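Local coordinates for protein ABC transporter (Thermotoga maritima, PDB 1JI0) that binds ATP and probably hydrolyses it as the nucleotide-binding subunit of a transporter for branched-chain amino acids, at residues A[1-5]-A[29-33]; A[35-39]-A[199-203]; A[53-58]-A[71-75]; A[105-111]-A[154-158]; A[121-126]-A[181-185]. One frame throughout, in Å; residues are numbered along the deposited sequence.

Contact 1 (A[1-5]-A[29-33]). Residue 2 of segment 1-5 comes from a tag, linker or insertion.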
# COMPACT_ATOMS: atom_id res chain seq x y z
N MSE A 1 18.46 0.98 12.40
CA MSE A 1 17.55 0.53 13.50
C MSE A 1 16.42 -0.30 12.92
O MSE A 1 16.05 -0.13 11.77
CB MSE A 1 16.94 1.71 14.25
CG MSE A 1 17.84 2.40 15.25
SE MSE A 1 16.88 3.88 16.07
CE MSE A 1 16.70 5.01 14.49
N VAL A 2 15.87 -1.18 13.74
CA VAL A 2 14.76 -2.03 13.33
C VAL A 2 13.76 -1.96 14.48
O VAL A 2 14.10 -2.28 15.61
CB VAL A 2 15.21 -3.48 13.13
CG1 VAL A 2 14.07 -4.32 12.55
CG2 VAL A 2 16.41 -3.52 12.20
N SER A 3 12.54 -1.54 14.19
CA SER A 3 11.53 -1.42 15.22
C SER A 3 10.35 -2.36 15.06
O SER A 3 10.07 -2.85 13.97
CB SER A 3 11.00 0.01 15.26
OG SER A 3 9.95 0.14 16.19
N ASP A 4 9.66 -2.62 16.17
CA ASP A 4 8.47 -3.46 16.14
C ASP A 4 7.37 -2.64 15.44
O ASP A 4 6.37 -3.18 14.99
CB ASP A 4 8.03 -3.81 17.56
CG ASP A 4 6.67 -4.47 17.59
OD1 ASP A 4 6.53 -5.55 16.96
OD2 ASP A 4 5.75 -3.92 18.23
N ILE A 5 7.57 -1.32 15.39
CA ILE A 5 6.63 -0.41 14.72
C ILE A 5 7.42 0.07 13.51
O ILE A 5 8.28 0.95 13.65
CB ILE A 5 6.24 0.81 15.61
CG1 ILE A 5 5.47 0.33 16.85
CG2 ILE A 5 5.38 1.80 14.81
CD1 ILE A 5 4.17 -0.44 16.51
N VAL A 29 2.12 1.27 12.16
CA VAL A 29 2.03 0.07 11.33
C VAL A 29 3.04 -0.92 11.93
O VAL A 29 4.24 -0.81 11.68
CB VAL A 29 2.40 0.37 9.86
CG1 VAL A 29 2.15 -0.86 9.00
CG2 VAL A 29 1.57 1.56 9.34
N PRO A 30 2.56 -1.88 12.74
CA PRO A 30 3.43 -2.87 13.38
C PRO A 30 4.05 -3.85 12.40
O PRO A 30 3.44 -4.20 11.38
CB PRO A 30 2.49 -3.58 14.38
CG PRO A 30 1.39 -2.55 14.63
CD PRO A 30 1.17 -2.00 13.24
N ARG A 31 5.26 -4.30 12.72
CA ARG A 31 5.99 -5.24 11.89
C ARG A 31 5.17 -6.50 11.64
O ARG A 31 4.58 -7.05 12.57
CB ARG A 31 7.32 -5.61 12.56
CG ARG A 31 8.15 -6.69 11.83
CD ARG A 31 9.57 -6.74 12.38
NE ARG A 31 10.21 -5.43 12.26
CZ ARG A 31 10.69 -4.93 11.13
NH1 ARG A 31 10.64 -5.63 10.01
NH2 ARG A 31 11.19 -3.70 11.10
N GLY A 32 5.14 -6.94 10.39
CA GLY A 32 4.42 -8.16 10.03
C GLY A 32 2.91 -8.06 9.94
O GLY A 32 2.24 -9.06 9.70
N GLN A 33 2.36 -6.87 10.12
CA GLN A 33 0.91 -6.72 10.05
C GLN A 33 0.43 -6.00 8.80
O GLN A 33 1.22 -5.42 8.05
CB GLN A 33 0.39 -5.94 11.27
CG GLN A 33 0.46 -6.70 12.59
CD GLN A 33 -0.16 -5.92 13.73
OE1 GLN A 33 -0.99 -5.05 13.51
NE2 GLN A 33 0.24 -6.24 14.95
O HOH W 1 4.56 -6.67 15.43

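Contact 2 (A[35-39]-A[199-203])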
# COMPACT_ATOMS: atom_id res chain seq x y z
N VAL A 35 -2.04 -3.07 7.91
CA VAL A 35 -2.82 -1.99 8.50
C VAL A 35 -3.53 -1.28 7.37
O VAL A 35 -2.95 -1.05 6.31
CB VAL A 35 -1.91 -0.97 9.24
CG1 VAL A 35 -2.72 0.28 9.60
CG2 VAL A 35 -1.36 -1.61 10.50
N THR A 36 -4.80 -0.93 7.57
CA THR A 36 -5.51 -0.26 6.51
C THR A 36 -6.07 1.09 6.94
O THR A 36 -6.48 1.30 8.08
CB THR A 36 -6.65 -1.14 5.95
OG1 THR A 36 -7.22 -0.50 4.80
CG2 THR A 36 -7.74 -1.37 7.00
N LEU A 37 -6.04 2.02 5.99
CA LEU A 37 -6.55 3.35 6.20
C LEU A 37 -7.72 3.40 5.22
O LEU A 37 -7.54 3.24 4.02
CB LEU A 37 -5.47 4.37 5.83
CG LEU A 37 -5.76 5.86 5.92
CD1 LEU A 37 -6.19 6.26 7.33
CD2 LEU A 37 -4.48 6.61 5.51
N ILE A 38 -8.93 3.57 5.76
CA ILE A 38 -10.12 3.62 4.93
C ILE A 38 -10.86 4.93 5.12
O ILE A 38 -10.63 5.65 6.09
CB ILE A 38 -11.08 2.44 5.26
CG1 ILE A 38 -11.58 2.55 6.70
CG2 ILE A 38 -10.35 1.11 5.05
CD1 ILE A 38 -12.57 1.46 7.08
N GLY A 39 -11.74 5.24 4.18
CA GLY A 39 -12.52 6.46 4.25
C GLY A 39 -13.07 6.80 2.89
O GLY A 39 -12.62 6.25 1.88
N ALA A 199 -13.85 -0.59 1.88
CA ALA A 199 -13.65 -0.85 3.29
C ALA A 199 -13.86 -2.30 3.70
O ALA A 199 -13.10 -2.84 4.50
CB ALA A 199 -14.55 0.08 4.12
N LEU A 200 -14.90 -2.92 3.16
CA LEU A 200 -15.17 -4.32 3.49
C LEU A 200 -13.97 -5.20 3.14
O LEU A 200 -13.44 -5.92 3.98
CB LEU A 200 -16.42 -4.80 2.74
CG LEU A 200 -16.85 -6.24 3.03
CD1 LEU A 200 -17.07 -6.41 4.53
CD2 LEU A 200 -18.13 -6.56 2.27
N GLY A 201 -13.55 -5.16 1.88
CA GLY A 201 -12.42 -5.98 1.47
C GLY A 201 -11.18 -5.68 2.27
O GLY A 201 -10.47 -6.59 2.69
N ALA A 202 -10.91 -4.39 2.49
CA ALA A 202 -9.74 -3.97 3.24
C ALA A 202 -9.76 -4.45 4.69
O ALA A 202 -8.78 -5.01 5.19
CB ALA A 202 -9.61 -2.44 3.20
N LEU A 203 -10.88 -4.21 5.38
CA LEU A 203 -10.99 -4.63 6.77
C LEU A 203 -10.96 -6.15 6.95
O LEU A 203 -10.52 -6.64 7.99
CB LEU A 203 -12.27 -4.05 7.39
CG LEU A 203 -12.22 -2.54 7.65
CD1 LEU A 203 -13.59 -2.05 8.10
CD2 LEU A 203 -11.14 -2.24 8.69

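Contact 3 (A[53-58]-A[71-75])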
# COMPACT_ATOMS: atom_id res chain seq x y z
N ALA A 53 5.72 9.11 1.74
CA ALA A 53 6.71 8.89 0.68
C ALA A 53 7.48 10.16 0.33
O ALA A 53 8.38 10.14 -0.52
CB ALA A 53 6.01 8.35 -0.57
N GLY A 54 7.13 11.26 0.98
CA GLY A 54 7.81 12.53 0.73
C GLY A 54 7.45 13.17 -0.60
O GLY A 54 8.28 13.87 -1.19
N LEU A 55 6.23 12.94 -1.07
CA LEU A 55 5.79 13.51 -2.34
C LEU A 55 5.03 14.80 -2.11
O LEU A 55 4.80 15.58 -3.03
CB LEU A 55 4.90 12.50 -3.08
CG LEU A 55 5.57 11.16 -3.36
CD1 LEU A 55 4.62 10.24 -4.09
CD2 LEU A 55 6.83 11.38 -4.17
N VAL A 56 4.63 15.04 -0.87
CA VAL A 56 3.94 16.26 -0.50
C VAL A 56 4.55 16.65 0.84
O VAL A 56 4.99 15.78 1.59
CB VAL A 56 2.41 16.03 -0.38
CG1 VAL A 56 2.10 15.01 0.70
CG2 VAL A 56 1.72 17.35 -0.06
N ARG A 57 4.59 17.94 1.14
CA ARG A 57 5.21 18.39 2.39
C ARG A 57 4.37 18.24 3.65
O ARG A 57 3.16 18.45 3.65
CB ARG A 57 5.64 19.85 2.26
CG ARG A 57 6.39 20.37 3.48
CD ARG A 57 6.62 21.87 3.40
NE ARG A 57 7.19 22.39 4.64
CZ ARG A 57 8.40 22.08 5.10
NH1 ARG A 57 8.82 22.60 6.24
NH2 ARG A 57 9.18 21.26 4.41
N ALA A 58 5.05 17.89 4.74
CA ALA A 58 4.40 17.75 6.04
C ALA A 58 4.75 19.02 6.81
O ALA A 58 5.88 19.20 7.25
CB ALA A 58 4.95 16.52 6.76
N THR A 71 10.72 12.50 8.22
CA THR A 71 9.81 13.57 7.88
C THR A 71 10.42 14.52 6.86
O THR A 71 11.46 15.14 7.11
CB THR A 71 9.42 14.38 9.11
OG1 THR A 71 9.01 13.50 10.15
CG2 THR A 71 8.29 15.33 8.79
N ASN A 72 9.76 14.63 5.71
CA ASN A 72 10.19 15.51 4.63
C ASN A 72 11.51 15.17 3.94
O ASN A 72 12.11 16.02 3.29
CB ASN A 72 10.21 16.96 5.12
CG ASN A 72 8.83 17.49 5.39
OD1 ASN A 72 7.93 17.33 4.56
ND2 ASN A 72 8.63 18.13 6.54
N LYS A 73 11.96 13.93 4.07
CA LYS A 73 13.19 13.53 3.40
C LYS A 73 12.87 13.38 1.93
O LYS A 73 11.70 13.28 1.55
CB LYS A 73 13.71 12.20 3.94
CG LYS A 73 14.44 12.29 5.28
CD LYS A 73 15.14 10.98 5.60
CE LYS A 73 15.95 11.09 6.88
NZ LYS A 73 16.99 12.16 6.81
N PRO A 74 13.90 13.36 1.07
CA PRO A 74 13.70 13.22 -0.38
C PRO A 74 12.99 11.91 -0.73
O PRO A 74 13.37 10.84 -0.24
CB PRO A 74 15.12 13.27 -0.93
CG PRO A 74 15.85 14.10 0.08
CD PRO A 74 15.33 13.55 1.38
N ALA A 75 11.98 12.00 -1.59
CA ALA A 75 11.23 10.82 -2.00
C ALA A 75 12.16 9.71 -2.48
O ALA A 75 11.93 8.53 -2.20
CB ALA A 75 10.24 11.19 -3.10
O HOH W 2 9.29 8.09 -1.58
O HOH W 3 10.24 15.32 0.50
O HOH W 4 7.15 14.98 3.10

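Contact 4 (A[105-111]-A[154-158])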
# COMPACT_ATOMS: atom_id res chain seq x y z
N GLY A 105 12.31 -3.94 -10.64
CA GLY A 105 12.03 -3.75 -9.23
C GLY A 105 13.21 -4.15 -8.36
O GLY A 105 13.38 -3.63 -7.25
N ALA A 106 14.03 -5.07 -8.85
CA ALA A 106 15.19 -5.54 -8.10
C ALA A 106 16.48 -4.92 -8.62
O ALA A 106 17.54 -5.55 -8.59
CB ALA A 106 15.27 -7.06 -8.18
N TYR A 107 16.40 -3.67 -9.07
CA TYR A 107 17.57 -2.98 -9.61
C TYR A 107 18.68 -2.73 -8.60
O TYR A 107 19.83 -2.51 -8.98
CB TYR A 107 17.16 -1.63 -10.20
CG TYR A 107 16.96 -0.54 -9.17
CD1 TYR A 107 15.76 -0.42 -8.47
CD2 TYR A 107 17.99 0.35 -8.87
CE1 TYR A 107 15.59 0.57 -7.50
CE2 TYR A 107 17.83 1.35 -7.90
CZ TYR A 107 16.63 1.45 -7.22
OH TYR A 107 16.47 2.44 -6.27
N ASN A 108 18.35 -2.77 -7.32
CA ASN A 108 19.35 -2.49 -6.29
C ASN A 108 19.51 -3.61 -5.26
O ASN A 108 19.65 -3.34 -4.07
CB ASN A 108 18.99 -1.19 -5.57
CG ASN A 108 20.06 -0.72 -4.62
OD1 ASN A 108 19.85 0.19 -3.82
ND2 ASN A 108 21.23 -1.35 -4.69
N ARG A 109 19.51 -4.86 -5.70
CA ARG A 109 19.63 -5.95 -4.74
C ARG A 109 20.97 -6.68 -4.65
O ARG A 109 21.39 -7.07 -3.55
CB ARG A 109 18.50 -6.96 -4.94
CG ARG A 109 17.21 -6.53 -4.26
CD ARG A 109 16.54 -7.70 -3.57
NE ARG A 109 15.84 -8.56 -4.51
CZ ARG A 109 15.35 -9.76 -4.20
NH1 ARG A 109 15.49 -10.24 -2.98
NH2 ARG A 109 14.71 -10.47 -5.12
N LYS A 110 21.64 -6.88 -5.78
CA LYS A 110 22.92 -7.58 -5.77
C LYS A 110 22.75 -9.05 -5.38
O LYS A 110 23.70 -9.84 -5.46
CB LYS A 110 23.89 -6.89 -4.79
CG LYS A 110 25.18 -6.39 -5.43
CD LYS A 110 26.05 -7.56 -5.90
CE LYS A 110 27.31 -7.07 -6.60
NZ LYS A 110 28.20 -8.21 -6.98
N ASP A 111 21.55 -9.41 -4.94
CA ASP A 111 21.24 -10.78 -4.56
C ASP A 111 21.56 -11.72 -5.72
O ASP A 111 21.80 -11.28 -6.84
CB ASP A 111 19.74 -10.91 -4.23
CG ASP A 111 19.39 -10.39 -2.85
OD1 ASP A 111 19.83 -9.28 -2.50
OD2 ASP A 111 18.66 -11.10 -2.12
N LEU A 154 7.34 -5.94 -5.13
CA LEU A 154 7.82 -7.08 -4.37
C LEU A 154 9.27 -7.43 -4.68
O LEU A 154 10.04 -7.78 -3.79
CB LEU A 154 6.94 -8.31 -4.62
CG LEU A 154 5.56 -8.33 -3.94
CD1 LEU A 154 4.84 -9.63 -4.28
CD2 LEU A 154 5.74 -8.20 -2.45
N MSE A 155 9.65 -7.34 -5.96
CA MSE A 155 11.02 -7.66 -6.35
C MSE A 155 12.08 -6.79 -5.67
O MSE A 155 13.26 -7.10 -5.72
CB MSE A 155 11.17 -7.55 -7.87
CG MSE A 155 10.46 -8.66 -8.65
SE MSE A 155 11.00 -10.44 -8.09
CE MSE A 155 12.91 -10.19 -7.99
N SER A 156 11.65 -5.71 -5.02
CA SER A 156 12.60 -4.84 -4.33
C SER A 156 12.69 -5.25 -2.87
O SER A 156 13.43 -4.66 -2.10
CB SER A 156 12.16 -3.38 -4.43
OG SER A 156 11.12 -3.09 -3.51
N ARG A 157 11.92 -6.27 -2.49
CA ARG A 157 11.91 -6.77 -1.11
C ARG A 157 11.71 -5.60 -0.14
O ARG A 157 12.55 -5.32 0.72
CB ARG A 157 13.22 -7.51 -0.84
CG ARG A 157 13.28 -8.22 0.50
CD ARG A 157 14.38 -9.28 0.53
NE ARG A 157 14.02 -10.46 -0.26
CZ ARG A 157 14.80 -11.53 -0.41
NH1 ARG A 157 15.99 -11.57 0.17
NH2 ARG A 157 14.38 -12.57 -1.12
N PRO A 158 10.55 -4.94 -0.23
CA PRO A 158 10.15 -3.78 0.59
C PRO A 158 10.17 -4.04 2.09
O PRO A 158 9.84 -5.13 2.55
CB PRO A 158 8.73 -3.47 0.10
CG PRO A 158 8.62 -4.19 -1.22
CD PRO A 158 9.40 -5.44 -1.00

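Contact 5 (A[121-126]-A[181-185])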
# COMPACT_ATOMS: atom_id res chain seq x y z
N TRP A 121 8.56 -16.96 -6.58
CA TRP A 121 7.50 -16.80 -5.60
C TRP A 121 6.39 -15.94 -6.19
O TRP A 121 5.21 -16.20 -5.97
CB TRP A 121 8.02 -16.15 -4.31
CG TRP A 121 6.93 -15.81 -3.33
CD1 TRP A 121 5.92 -16.63 -2.91
CD2 TRP A 121 6.72 -14.55 -2.68
NE1 TRP A 121 5.09 -15.96 -2.04
CE2 TRP A 121 5.56 -14.68 -1.88
CE3 TRP A 121 7.40 -13.32 -2.70
CZ2 TRP A 121 5.07 -13.63 -1.10
CZ3 TRP A 121 6.90 -12.28 -1.92
CH2 TRP A 121 5.75 -12.44 -1.14
N ILE A 122 6.77 -14.91 -6.94
CA ILE A 122 5.81 -14.02 -7.57
C ILE A 122 5.04 -14.75 -8.67
O ILE A 122 3.92 -14.38 -9.01
CB ILE A 122 6.51 -12.78 -8.18
CG1 ILE A 122 6.96 -11.86 -7.04
CG2 ILE A 122 5.58 -12.05 -9.13
CD1 ILE A 122 7.67 -10.62 -7.51
N PHE A 123 5.66 -15.79 -9.21
CA PHE A 123 5.04 -16.59 -10.25
C PHE A 123 3.86 -17.37 -9.69
O PHE A 123 2.80 -17.45 -10.32
CB PHE A 123 6.08 -17.55 -10.84
CG PHE A 123 7.06 -16.89 -11.77
CD1 PHE A 123 8.33 -17.43 -11.97
CD2 PHE A 123 6.70 -15.73 -12.46
CE1 PHE A 123 9.23 -16.82 -12.84
CE2 PHE A 123 7.60 -15.12 -13.34
CZ PHE A 123 8.87 -15.67 -13.52
N SER A 124 4.04 -17.93 -8.49
CA SER A 124 2.97 -18.67 -7.84
C SER A 124 1.88 -17.72 -7.37
O SER A 124 0.71 -18.10 -7.28
CB SER A 124 3.52 -19.48 -6.66
OG SER A 124 4.16 -18.63 -5.72
N LEU A 125 2.25 -16.48 -7.07
CA LEU A 125 1.28 -15.49 -6.62
C LEU A 125 0.47 -14.95 -7.80
O LEU A 125 -0.71 -14.64 -7.67
CB LEU A 125 1.98 -14.31 -5.94
CG LEU A 125 2.67 -14.55 -4.60
CD1 LEU A 125 3.45 -13.31 -4.20
CD2 LEU A 125 1.64 -14.91 -3.54
N PHE A 126 1.12 -14.84 -8.96
CA PHE A 126 0.46 -14.31 -10.15
C PHE A 126 0.62 -15.22 -11.37
O PHE A 126 1.34 -14.88 -12.31
CB PHE A 126 1.03 -12.93 -10.49
CG PHE A 126 0.94 -11.95 -9.37
CD1 PHE A 126 -0.30 -11.46 -8.95
CD2 PHE A 126 2.08 -11.49 -8.73
CE1 PHE A 126 -0.38 -10.54 -7.92
CE2 PHE A 126 2.01 -10.57 -7.70
CZ PHE A 126 0.77 -10.10 -7.29
N VAL A 181 -4.15 -12.04 -2.54
CA VAL A 181 -2.71 -11.93 -2.78
C VAL A 181 -2.06 -11.06 -1.70
O VAL A 181 -0.95 -11.34 -1.24
CB VAL A 181 -2.42 -11.37 -4.21
CG1 VAL A 181 -1.78 -10.00 -4.15
CG2 VAL A 181 -1.52 -12.35 -4.96
N ILE A 182 -2.76 -10.01 -1.29
CA ILE A 182 -2.26 -9.13 -0.24
C ILE A 182 -2.04 -9.96 1.03
O ILE A 182 -1.06 -9.78 1.76
CB ILE A 182 -3.26 -7.97 0.00
CG1 ILE A 182 -3.16 -6.97 -1.15
CG2 ILE A 182 -3.00 -7.29 1.34
CD1 ILE A 182 -4.22 -5.88 -1.17
N GLN A 183 -2.94 -10.91 1.27
CA GLN A 183 -2.85 -11.78 2.44
C GLN A 183 -1.65 -12.73 2.33
O GLN A 183 -0.91 -12.94 3.29
CB GLN A 183 -4.15 -12.56 2.59
CG GLN A 183 -4.33 -13.22 3.93
CD GLN A 183 -5.74 -13.71 4.13
OE1 GLN A 183 -6.19 -14.62 3.44
NE2 GLN A 183 -6.45 -13.10 5.08
N LYS A 184 -1.47 -13.30 1.14
CA LYS A 184 -0.35 -14.21 0.89
C LYS A 184 0.98 -13.48 1.05
O LYS A 184 1.95 -14.06 1.55
CB LYS A 184 -0.45 -14.77 -0.53
CG LYS A 184 -1.71 -15.56 -0.80
CD LYS A 184 -1.72 -16.08 -2.23
CE LYS A 184 -2.96 -16.93 -2.50
NZ LYS A 184 -2.91 -17.53 -3.87
N ILE A 185 1.04 -12.23 0.61
CA ILE A 185 2.26 -11.44 0.72
C ILE A 185 2.58 -11.23 2.20
O ILE A 185 3.71 -11.42 2.63
CB ILE A 185 2.09 -10.06 0.03
CG1 ILE A 185 1.98 -10.27 -1.48
CG2 ILE A 185 3.27 -9.14 0.37
CD1 ILE A 185 1.60 -9.03 -2.23
O HOH W 5 -2.38 -15.70 -5.56

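Contact 1 (A[1-5]-A[29-33])
Arg-31 reaches across to the N-terminal arm of the chain, and its side chain can be followed outward atom by atom. Its CB lies 3.6 Å from the carbonyl O of Asp-4, the same oxygen that accepts the backbone N of Arg-31 at 2.8 Å in a nearly straight bond (172° at the hydrogen). CG stands opposite the backbone N (chi1 175°), and a bend at chi3 then brings the guanidinium edge to Ser-3 O. There Arg-31 grips a single atom side-on: Ser-3 O takes NE at 3.1 Å and NH2 at 3.2 Å, with CZ 3.6 Å away, and it lies close to the guanidinium plane. Two donors sharing one acceptor fix the rotation of the group, although each bond is bent to about 145°. Over one face rests Val-2 CG1, 3.3 Å from Arg-31 NH2; Val-2 belongs to an insertion into the natural sequence.

A water bridges Asp-4 OD1 to Arg-31 O. Ser-3 OG accepts from the N of Ile-5, an ST turn. Ile-5 and Pro-30 lie side by side, Ile-5 CD1 4.0 Å from Pro-30 CG, as a non-hydrogen-bonded antiparallel pair. Beyond them Pro-30 to Gln-33 form a type II turn. The pair lies where the start of strand 5-16 meets the end of strand 25-30, in the antiparallel beta subdomain of an ABC ATPase.

Contact 2 (A[35-39]-A[199-203])
Ile-38 packs against Ala-199, Ala-202 and Leu-203 where a helix lies on the central sheet of the P-loop ATPase core. Strand 34-38 is the one that leads into the Walker A loop, and helix 199-205 runs back along it: the short axes are 9.0 Å apart, with N-to-C directions at 165°, nearly antiparallel.

The first shell is made of alternate strand residues. Ile-38 places CG1 between its backbone N and carbonyl carbon (chi1 63°), which carries CD1 out toward the helix. Ile-38 CD1 touches both Ala-199 CB, at 3.8 Å, and Leu-203 CD1, at the same separation of 3.8 Å, while Ile-38 CG2 meets Ala-202 CB at 4.1 Å. Two residues earlier, Thr-36 OG1 lies 3.5 Å from Ala-202 CB, with Thr-36 CG2 turned to Leu-203 CD2 at 3.9 Å. Ile-38 and Leu-203 cross at about a right angle, as do Thr-36 and Leu-203. The two alanines keep the helix surface low, consistent with close approach at both Ile-38 and Thr-36.

Farther out, neighbouring strands and helices pack around these groups. Val-211 of strand 208-213 touches Ile-38, and Leu-194 of strand 192-196 touches Ala-202. Leu-226 and Leu-227 of helix 223-227 pack on Leu-203. Gly-39 O accepts from NZ of Lys-45, an ATP-binding residue, so the strand end is tied to the nucleotide loop.

The polar atom of this apolar interface is also accounted for: Thr-36 OG1 is hydrogen-bonded to Leu-194 O in the adjacent strand.

Contact 3 (A[53-58]-A[71-75])
Asn-72 clasps the backbone of Ala-58 with both ends of its amide. Ala-58 N donates to Asn-72 OD1 at 2.9 Å, in the carbonyl plane and on a lone pair, while Asn-72 ND2 donates to Ala-58 O at 3.0 Å. Both bonds are almost straight, 178° at the hydrogen, so the side chain mimics a strand neighbour and its amide is held against flipping. Having CG opposite the carbonyl carbon (chi1 -69°) helps aim the group across the gap.

The guanidinium of Arg-57 lies nearly parallel to that amide, its plane 10° away, with Asn-72 ND2 over one face and 3.8 Å from Arg-57 NH2. A water links Ala-53 O to Ala-75 O.

Apolar contact gathers at the other end, where Leu-55 CD2 meets Ala-75 CB at 3.6 Å. Gly-54 has positive phi and closes a Schellman motif; its CA lies 4.0 Å from Lys-73 O.

The two loops thus join the end of helix 45-52, whose first residues bind ATP, to the start of helix 75-80. On the sheet side, Ala-58 touches Leu-12 and Val-56 touches Val-14, both on strand 5-16 of the antiparallel sheet.

Contact 4 (A[105-111]-A[154-158])
Charged groups meet first: Arg-109, Asp-111 and Arg-157 form a salt-bridge network. Within it two positive groups come close without bonding: Arg-109 NH1 sits over the centre of the Arg-157 guanidinium, 3.0 Å from Arg-157 CZ, the two planes turned 66° apart. Asp-111 OD2 lies 3.5 Å from Arg-157 NH1 and 3.4 Å from Arg-109 NH1. In each case the oxygen is well out of the guanidinium plane, so the attraction is one of charge without a directed N-H. Asp-118 of helix 114-125 makes salt bridges with both arginines, and the two aspartates probably offset the like charges.

Segment 105-111 lies in the helical subdomain of the ABC ATPase, and 154-158 carries the chain from helix 142-154 back to core strand 160-164. A type I turn from Leu-154 to Arg-157 ends that helix, with Arg-157 at positive phi.

The apolar contact is made by selenomethionine Met-155. Bends at chi2 and chi3 (-55° and -45°) curl its chain so that Met-155 CE lies 3.9 Å from Ala-106 CB. The same methyl also comes close to a charged nitrogen, Arg-109 NH2, at 3.4 Å. Carbonyl oxygens press on CB atoms: Met-155 O lies 3.2 Å from Ala-106 CB, and Gly-105 O is 3.1 Å from Ser-156 CB.

Contact 5 (A[121-126]-A[181-185])
Leu-125 and Lys-184 slide past each other in opposite directions, bringing Leu-125 CD2 to 3.7 Å from Lys-184 CB and 3.8 Å from Lys-184 CD. The lysine chain is extended beyond CG, so its aliphatic part lines the leucine while NZ travels on to a water, with Glu-180 as a weak, long ion-pair partner. That water donates in turn to Leu-125 O, joining the charged tip to the last turn of the facing helix.

Trp-121 is turned edge-on to the other helix. With CG opposite its backbone N (chi1 173°), the indole extends toward Ile-185 and brings Trp-121 CZ2 to 4.0 Å from Ile-185 CA, which lies near the ring plane. Leu-125 CD1 rests over one face of the same indole, 3.4 Å above the plane but offset toward the rim.

At the other end Phe-126 and Val-181 cross at about a right angle. Phe-126 CE1 lies 3.7 Å from Val-181 CG2, and this methyl also lies 3.6 Å from Leu-125 O. Leu-125 CB lies over one face of the phenyl ring, toward its rim, so the leucine sits between both aromatic groups.

The short helix axes approach to 11.4 Å at 151°, and side chains bridge the wide separation. Helix 114-125 of the helical subdomain thereby faces helix 172-187 of the ATPase core. Leu-154 of helix 142-154 packs on both Leu-125 and Ile-185, while Ile-192 of strand 192-196 also touches Ile-185.

Contacts 4 and 5 touch through apolar side chains: Met-155 SE is 3.4 Å from Ile-122 CD1, and Leu-154 CD1 is 3.9 Å from Leu-125 CD1. Their segments alternate along the chain, and Leu-154 CD2 also lies 3.9 Å from Ile-185 CG2. Contacts 1 and 2 also touch, through Pro-30 CD and Val-35 CG2 at 3.8 Å, as strand 25-30 gives way to strand 34-38. Both contacts 2 and 3 come near the bound ATP: the side chains of Ile-38 and Val-56 lie about 10 Å and 9 Å from it. Contacts 2 and 4 occupy opposite sides of the chain's centre, their own centres 28 Å apart.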